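Local coordinates for protein Ufm1-specific protease (Caenorhabditis elegans, PDB 5EJJ) that is a thiol protease that hydrolyses the peptide bond at the C-terminal glycine of the ubiquitin-like modifier Ufm1, and is needed to localise certain odorant receptors to cilia, at residues A[9-14]-A[49-54]; A[65-70]-A[268-273]. All blocks are in the same frame, centred on the assembly; numbering follows the deposited sequence.

Contacts 1 and 2 follow each other along the chain: contact 1 sets helix 8-19 against strand 45-53, and helix 59-68, the next helix after that strand, carries the first half of contact 2. Their centres lie 20 Å apart, yet they touch directly where L50 CD1 of contact 1 meets L65 CD1 of contact 2 at 3.8 Å. Both leucines also pack on F38 of strand 33-40. Contact 1 packs helix 8-19 on the sheet of the N-terminal MPN region, whereas contact 2 ties that region to the long helix 253-280. Both lie away from C396 and H522, the inferred catalytic residues, and from D520, assigned by similarity.

Contact 1: residues A[9-14]-A[49-54]; sequences QAMFQN and VLFAYA
M11 and N14, one turn apart on helix 8-19, meet V49 and F51 of strand 45-53 in the helix-on-sheet packing of the N-terminal MPN region. The short axes run 8.0 Å apart and only 21° from parallel, the near alignment characteristic of alpha/beta layers, and the strand is an outermost one of its four-stranded mixed sheet. V49 and F51, alternate residues, both turn their CB toward the helix. In M11 a chi1 of 176°, CG anti to the backbone N, brings CG against the valine, M11 CG to V49 CG1 being 3.8 Å, with the side chains crossing at a slant; the chain beyond stays extended at the next bond and bends only at its methyl end. The same carbon meets F51 CZ at 3.8 Å, where the two side chains cross at about a right angle. The F51 ring turns an edge to M11 O, 3.4 Å from F51 CE1, while F51 CD1 lies 4.1 Å from N14 CB. L79 and I81 of strand 74-81 also touch this ring, and Y15 joins it edge-to-face, so the phenyl is lodged in the layer between helix and sheet. N327 bonds F51 N through its OD1. The one polar tie across the contact is N14 ND2 to V49 O, 2.7 Å long with an N-H...O angle of 156°. The acceptor lies close to the amide plane of N14, whereas the donor stands tilted from the carbonyl plane of V49. L50, whose CB points away from the helix, nevertheless places its CD2 methyl 4.0 Å from N14 ND2.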
ATOM      1  N   GLN A   9      18.004  -1.050  -7.212  1.00 19.47           N
ATOM      2  CA  GLN A   9      17.610  -2.096  -6.260  1.00 19.32           C
ATOM      3  C   GLN A   9      16.181  -2.490  -6.532  1.00 20.52           C
ATOM      4  O   GLN A   9      15.863  -3.682  -6.672  1.00 20.66           O
ATOM      5  CB  GLN A   9      17.702  -1.646  -4.796  1.00 21.16           C
ATOM      6  CG  GLN A   9      19.072  -1.169  -4.294  1.00 31.92           C
ATOM      7  CD  GLN A   9      20.151  -2.253  -4.311  1.00 43.73           C
ATOM      8  OE1 GLN A   9      19.924  -3.383  -4.788  1.00 35.87           O
ATOM      9  NE2 GLN A   9      21.344  -1.909  -3.795  1.00 38.48           N
ATOM     10  N   ALA A  10      15.326  -1.466  -6.614  1.00 21.77           N
ATOM     11  CA  ALA A  10      13.890  -1.639  -6.810  1.00 12.66           C
ATOM     12  C   ALA A  10      13.653  -2.482  -8.062  1.00 15.40           C
ATOM     13  O   ALA A  10      12.918  -3.473  -8.022  1.00 15.03           O
ATOM     14  CB  ALA A  10      13.236  -0.312  -6.913  1.00  8.22           C
ATOM     15  N   MET A  11      14.328  -2.105  -9.153  1.00 18.95           N
ATOM     16  CA  MET A  11      14.313  -2.862 -10.410  1.00 14.68           C
ATOM     17  C   MET A  11      14.668  -4.326 -10.227  1.00 18.06           C
ATOM     18  O   MET A  11      13.893  -5.178 -10.632  1.00 20.02           O
ATOM     19  CB  MET A  11      15.268  -2.249 -11.423  1.00 11.53           C
ATOM     20  CG  MET A  11      15.364  -3.046 -12.721  1.00 13.03           C
ATOM     21  SD  MET A  11      16.491  -2.322 -13.957  1.00 15.56           S
ATOM     22  CE  MET A  11      18.061  -2.379 -13.099  1.00 17.12           C
ATOM     23  N   PHE A  12      15.833  -4.609  -9.627  1.00 17.52           N
ATOM     24  CA  PHE A  12      16.293  -5.977  -9.361  1.00 17.06           C
ATOM     25  C   PHE A  12      15.245  -6.770  -8.610  1.00 21.80           C
ATOM     26  O   PHE A  12      14.942  -7.920  -8.945  1.00 24.22           O
ATOM     27  CB  PHE A  12      17.569  -5.974  -8.519  1.00 20.38           C
ATOM     28  CG  PHE A  12      18.748  -5.367  -9.207  1.00 20.99           C
ATOM     29  CD1 PHE A  12      18.904  -5.493 -10.586  1.00 23.35           C
ATOM     30  CD2 PHE A  12      19.687  -4.651  -8.490  1.00 18.31           C
ATOM     31  CE1 PHE A  12      19.978  -4.915 -11.242  1.00 22.44           C
ATOM     32  CE2 PHE A  12      20.762  -4.071  -9.135  1.00 21.85           C
ATOM     33  CZ  PHE A  12      20.908  -4.206 -10.519  1.00 21.74           C
ATOM     34  N   GLN A  13      14.692  -6.149  -7.578  1.00 20.38           N
ATOM     35  CA  GLN A  13      13.648  -6.787  -6.806  1.00 19.70           C
ATOM     36  C   GLN A  13      12.420  -7.103  -7.653  1.00 21.11           C
ATOM     37  O   GLN A  13      11.697  -8.049  -7.376  1.00 24.24           O
ATOM     38  CB  GLN A  13      13.235  -5.889  -5.658  1.00 19.85           C
ATOM     39  CG  GLN A  13      12.180  -6.510  -4.802  1.00 21.76           C
ATOM     40  CD  GLN A  13      12.693  -7.746  -4.142  1.00 25.76           C
ATOM     41  OE1 GLN A  13      13.859  -7.802  -3.743  1.00 30.46           O
ATOM     42  NE2 GLN A  13      11.842  -8.757  -4.028  1.00 21.47           N
ATOM     43  N   ASN A  14      12.153  -6.304  -8.676  1.00 19.13           N
ATOM     44  CA  ASN A  14      11.000  -6.597  -9.502  1.00 17.28           C
ATOM     45  C   ASN A  14      11.252  -7.840 -10.327  1.00 17.57           C
ATOM     46  O   ASN A  14      10.397  -8.720 -10.392  1.00 18.48           O
ATOM     47  CB  ASN A  14      10.646  -5.420 -10.390  1.00 18.29           C
ATOM     48  CG  ASN A  14       9.669  -4.458  -9.736  1.00 15.99           C
ATOM     49  OD1 ASN A  14       9.210  -4.659  -8.605  1.00 15.80           O
ATOM     50  ND2 ASN A  14       9.351  -3.390 -10.456  1.00 17.34           N
ATOM     51  N   VAL A  49      10.046  -0.305 -13.106  1.00 14.11           N
ATOM     52  CA  VAL A  49      10.526  -1.190 -14.146  1.00 11.65           C
ATOM     53  C   VAL A  49       9.719  -2.480 -14.097  1.00 13.05           C
ATOM     54  O   VAL A  49       9.765  -3.225 -13.121  1.00 12.95           O
ATOM     55  CB  VAL A  49      12.013  -1.455 -14.007  1.00 10.98           C
ATOM     56  CG1 VAL A  49      12.459  -2.406 -15.087  1.00 12.43           C
ATOM     57  CG2 VAL A  49      12.774  -0.152 -14.119  1.00 10.34           C
ATOM     58  N   LEU A  50       8.935  -2.731 -15.135  1.00 15.74           N
ATOM     59  CA  LEU A  50       8.081  -3.911 -15.116  1.00 15.75           C
ATOM     60  C   LEU A  50       8.536  -4.994 -16.092  1.00 19.42           C
ATOM     61  O   LEU A  50       8.572  -4.783 -17.305  1.00 21.49           O
ATOM     62  CB  LEU A  50       6.630  -3.531 -15.341  1.00 12.32           C
ATOM     63  CG  LEU A  50       6.064  -2.716 -14.178  1.00 13.23           C
ATOM     64  CD1 LEU A  50       4.624  -2.249 -14.475  1.00  8.64           C
ATOM     65  CD2 LEU A  50       6.155  -3.498 -12.851  1.00 11.16           C
ATOM     66  N   PHE A  51       8.899  -6.151 -15.544  1.00 19.97           N
ATOM     67  CA  PHE A  51       9.369  -7.269 -16.347  1.00 21.44           C
ATOM     68  C   PHE A  51       8.203  -8.152 -16.799  1.00 23.53           C
ATOM     69  O   PHE A  51       7.177  -8.265 -16.107  1.00 24.70           O
ATOM     70  CB  PHE A  51      10.388  -8.089 -15.555  1.00 19.17           C
ATOM     71  CG  PHE A  51      11.647  -7.353 -15.256  1.00 16.89           C
ATOM     72  CD1 PHE A  51      11.813  -6.704 -14.050  1.00 17.63           C
ATOM     73  CD2 PHE A  51      12.666  -7.293 -16.185  1.00 21.25           C
ATOM     74  CE1 PHE A  51      12.988  -6.010 -13.767  1.00 17.92           C
ATOM     75  CE2 PHE A  51      13.846  -6.587 -15.916  1.00 22.28           C
ATOM     76  CZ  PHE A  51      14.005  -5.946 -14.709  1.00 18.97           C
ATOM     77  N   ALA A  52       8.370  -8.780 -17.960  1.00 26.36           N
ATOM     78  CA  ALA A  52       7.358  -9.676 -18.514  1.00 30.02           C
ATOM     79  C   ALA A  52       7.960 -10.703 -19.475  1.00 36.83           C
ATOM     80  O   ALA A  52       8.903 -10.394 -20.225  1.00 35.24           O
ATOM     81  CB  ALA A  52       6.292  -8.881 -19.229  1.00 30.55           C
ATOM     82  N   TYR A  53       7.402 -11.919 -19.450  1.00 38.90           N
ATOM     83  CA  TYR A  53       7.715 -12.939 -20.447  1.00 38.68           C
ATOM     84  C   TYR A  53       7.124 -12.527 -21.797  1.00 44.01           C
ATOM     85  O   TYR A  53       6.207 -11.710 -21.851  1.00 47.36           O
ATOM     86  CB  TYR A  53       7.159 -14.290 -20.020  1.00 35.01           C
ATOM     87  CG  TYR A  53       7.746 -14.841 -18.741  1.00 33.90           C
ATOM     88  CD1 TYR A  53       7.148 -14.591 -17.522  1.00 34.30           C
ATOM     89  CD2 TYR A  53       8.892 -15.626 -18.754  1.00 37.56           C
ATOM     90  CE1 TYR A  53       7.669 -15.109 -16.344  1.00 33.12           C
ATOM     91  CE2 TYR A  53       9.426 -16.143 -17.582  1.00 35.87           C
ATOM     92  CZ  TYR A  53       8.806 -15.884 -16.379  1.00 34.33           C
ATOM     93  OH  TYR A  53       9.319 -16.397 -15.200  1.00 35.40           O
ATOM     94  N   ALA A  54       7.639 -13.095 -22.881  1.00 44.47           N
ATOM     95  CA  ALA A  54       7.325 -12.598 -24.218  1.00 37.80           C
ATOM     96  C   ALA A  54       5.842 -12.584 -24.575  1.00 39.87           C
ATOM     97  O   ALA A  54       5.427 -11.745 -25.383  1.00 41.85           O
ATOM     98  CB  ALA A  54       8.122 -13.346 -25.263  1.00 46.18           C
TER

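Contact 2: residues A[65-70]-A[268-273]; sequences LESSLS and ANNTMM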
ATOM      1  N   LEU A  65      -0.968  -1.667 -18.205  1.00 15.39           N
ATOM      2  CA  LEU A  65      -0.026  -1.208 -17.198  1.00 13.47           C
ATOM      3  C   LEU A  65      -0.146   0.285 -16.979  1.00 12.97           C
ATOM      4  O   LEU A  65      -0.395   0.717 -15.859  1.00 12.63           O
ATOM      5  CB  LEU A  65       1.416  -1.573 -17.563  1.00 12.97           C
ATOM      6  CG  LEU A  65       1.707  -3.075 -17.581  1.00 11.39           C
ATOM      7  CD1 LEU A  65       3.164  -3.284 -17.780  1.00 12.53           C
ATOM      8  CD2 LEU A  65       1.253  -3.750 -16.321  1.00 10.12           C
ATOM      9  N   GLU A  66       0.003   1.062 -18.050  1.00 15.30           N
ATOM     10  CA  GLU A  66       0.055   2.523 -17.964  1.00 12.25           C
ATOM     11  C   GLU A  66      -1.223   3.094 -17.347  1.00 11.14           C
ATOM     12  O   GLU A  66      -1.168   4.073 -16.605  1.00 10.90           O
ATOM     13  CB  GLU A  66       0.323   3.122 -19.348  1.00 16.46           C
ATOM     14  CG  GLU A  66       0.805   4.587 -19.390  1.00 20.83           C
ATOM     15  CD  GLU A  66       1.604   4.895 -20.692  1.00 35.95           C
ATOM     16  OE1 GLU A  66       2.141   6.029 -20.863  1.00 31.08           O
ATOM     17  OE2 GLU A  66       1.697   3.980 -21.557  1.00 40.55           O
ATOM     18  N   SER A  67      -2.364   2.467 -17.606  1.00  8.99           N
ATOM     19  CA  SER A  67      -3.612   2.997 -17.089  1.00  9.88           C
ATOM     20  C   SER A  67      -3.708   2.771 -15.589  1.00 10.30           C
ATOM     21  O   SER A  67      -4.576   3.326 -14.903  1.00 10.07           O
ATOM     22  CB  SER A  67      -4.809   2.346 -17.785  1.00 12.70           C
ATOM     23  OG  SER A  67      -5.234   1.155 -17.135  1.00 12.21           O
ATOM     24  N   SER A  68      -2.818   1.940 -15.074  1.00  9.75           N
ATOM     25  CA  SER A  68      -2.863   1.585 -13.669  1.00  8.16           C
ATOM     26  C   SER A  68      -1.891   2.363 -12.812  1.00  8.12           C
ATOM     27  O   SER A  68      -1.956   2.294 -11.599  1.00  7.80           O
ATOM     28  CB  SER A  68      -2.607   0.110 -13.524  1.00  8.08           C
ATOM     29  OG  SER A  68      -3.628  -0.585 -14.217  1.00 11.61           O
ATOM     30  N   LEU A  69      -1.000   3.109 -13.452  1.00  8.24           N
ATOM     31  CA  LEU A  69      -0.015   3.912 -12.760  1.00  6.97           C
ATOM     32  C   LEU A  69      -0.515   5.341 -12.572  1.00  8.11           C
ATOM     33  O   LEU A  69      -1.460   5.771 -13.235  1.00  8.77           O
ATOM     34  CB  LEU A  69       1.278   3.902 -13.552  1.00  7.22           C
ATOM     35  CG  LEU A  69       1.637   2.481 -13.946  1.00  6.52           C
ATOM     36  CD1 LEU A  69       2.874   2.482 -14.781  1.00  8.21           C
ATOM     37  CD2 LEU A  69       1.860   1.682 -12.706  1.00  6.54           C
ATOM     38  N   SER A  70       0.117   6.069 -11.656  1.00  8.95           N
ATOM     39  CA  SER A  70      -0.275   7.441 -11.372  1.00  7.50           C
ATOM     40  C   SER A  70      -0.071   8.319 -12.566  1.00  8.20           C
ATOM     41  O   SER A  70       0.864   8.131 -13.333  1.00  8.16           O
ATOM     42  CB  SER A  70       0.503   8.016 -10.201  1.00  9.94           C
ATOM     43  OG  SER A  70      -0.107   7.666  -8.978  1.00 11.36           O
ATOM     44  N   ALA A 268     -11.027   5.186 -16.538  1.00 14.09           N
ATOM     45  CA  ALA A 268     -12.052   4.755 -17.489  1.00 14.15           C
ATOM     46  C   ALA A 268     -11.492   3.653 -18.388  1.00 14.71           C
ATOM     47  O   ALA A 268     -12.099   2.601 -18.521  1.00 17.01           O
ATOM     48  CB  ALA A 268     -12.563   5.903 -18.305  1.00 11.42           C
ATOM     49  N   ASN A 269     -10.322   3.886 -18.974  1.00 11.66           N
ATOM     50  CA  ASN A 269      -9.663   2.873 -19.774  1.00 11.66           C
ATOM     51  C   ASN A 269      -9.451   1.569 -19.008  1.00 14.70           C
ATOM     52  O   ASN A 269      -9.582   0.486 -19.562  1.00 18.02           O
ATOM     53  CB  ASN A 269      -8.326   3.398 -20.279  1.00 14.49           C
ATOM     54  CG  ASN A 269      -8.477   4.625 -21.177  1.00 21.18           C
ATOM     55  OD1 ASN A 269      -9.527   4.842 -21.798  1.00 24.34           O
ATOM     56  ND2 ASN A 269      -7.418   5.436 -21.254  1.00 22.44           N
ATOM     57  N   ASN A 270      -9.122   1.678 -17.728  1.00 14.81           N
ATOM     58  CA  ASN A 270      -8.935   0.512 -16.891  1.00 11.34           C
ATOM     59  C   ASN A 270     -10.223  -0.263 -16.725  1.00 13.99           C
ATOM     60  O   ASN A 270     -10.206  -1.482 -16.772  1.00 15.06           O
ATOM     61  CB  ASN A 270      -8.401   0.907 -15.519  1.00 12.47           C
ATOM     62  CG  ASN A 270      -7.594  -0.210 -14.861  1.00 13.66           C
ATOM     63  OD1 ASN A 270      -8.127  -1.028 -14.099  1.00 14.65           O
ATOM     64  ND2 ASN A 270      -6.299  -0.259 -15.171  1.00 12.79           N
ATOM     65  N   THR A 271     -11.335   0.447 -16.522  1.00 16.18           N
ATOM     66  CA  THR A 271     -12.668  -0.162 -16.382  1.00 15.50           C
ATOM     67  C   THR A 271     -13.058  -0.837 -17.680  1.00 18.07           C
ATOM     68  O   THR A 271     -13.603  -1.939 -17.695  1.00 18.17           O
ATOM     69  CB  THR A 271     -13.736   0.902 -16.103  1.00 16.20           C
ATOM     70  OG1 THR A 271     -13.460   1.546 -14.852  1.00 15.85           O
ATOM     71  CG2 THR A 271     -15.133   0.275 -16.069  1.00 19.28           C
ATOM     72  N   MET A 272     -12.768  -0.138 -18.770  1.00 19.43           N
ATOM     73  CA  MET A 272     -13.009  -0.621 -20.111  1.00 20.19           C
ATOM     74  C   MET A 272     -12.294  -1.948 -20.298  1.00 20.23           C
ATOM     75  O   MET A 272     -12.904  -2.952 -20.666  1.00 22.37           O
ATOM     76  CB  MET A 272     -12.495   0.414 -21.108  1.00 22.77           C
ATOM     77  CG  MET A 272     -12.629   0.026 -22.581  1.00 36.59           C
ATOM     78  SD  MET A 272     -11.081  -0.309 -23.472  1.00 43.80           S
ATOM     79  CE  MET A 272     -11.156  -2.095 -23.533  1.00 27.31           C
ATOM     80  N   MET A 273     -11.000  -1.958 -20.015  1.00 17.07           N
ATOM     81  CA  MET A 273     -10.204  -3.153 -20.218  1.00 16.87           C
ATOM     82  C   MET A 273     -10.624  -4.355 -19.349  1.00 19.53           C
ATOM     83  O   MET A 273     -10.610  -5.489 -19.821  1.00 22.09           O
ATOM     84  CB  MET A 273      -8.718  -2.847 -20.059  1.00 14.86           C
ATOM     85  CG  MET A 273      -8.105  -2.129 -21.244  1.00 18.36           C
ATOM     86  SD  MET A 273      -6.360  -1.671 -21.004  1.00 21.46           S
ATOM     87  CE  MET A 273      -6.470   0.107 -21.174  1.00 19.91           C
TER
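N270 ND2 is gripped by two consecutive serine hydroxyls, those of S67 and S68. The stronger bond runs to S67 OG, 2.6 Å long with an N-H...O angle of 162°, and the oxygen lies only slightly out of the amide plane. The second, to S68 OG at 2.9 Å, is weak because its angle falls to 121°. N270 reaches across with CG anti to its own backbone N (chi1 -153°). Both hydroxyls are also bonded to the carbonyl oxygen of F64, about one turn back in helix 59-68, and N270 OD1 accepts from the backbone N of Q305. The buried amide is thus held at both ends, which fixes its flip and orientation. Further contact is slight: S67 CB stands 4.4 Å from N269 CB, and M273 CE is 4.4 Å from S67 OG. Leucine in place of N270 would probably deprive S67 OG of its amide donor and leave the Q305 N-H without its acceptor. R266 NH1, from the same helix 253-280, also bonds L69 O, and S70 OG and H303 NE2 are hydrogen-bonded. The whole is a polar helix-helix packing that joins the MPN region to helix 253-280 of the UfSP2 N-terminal family region.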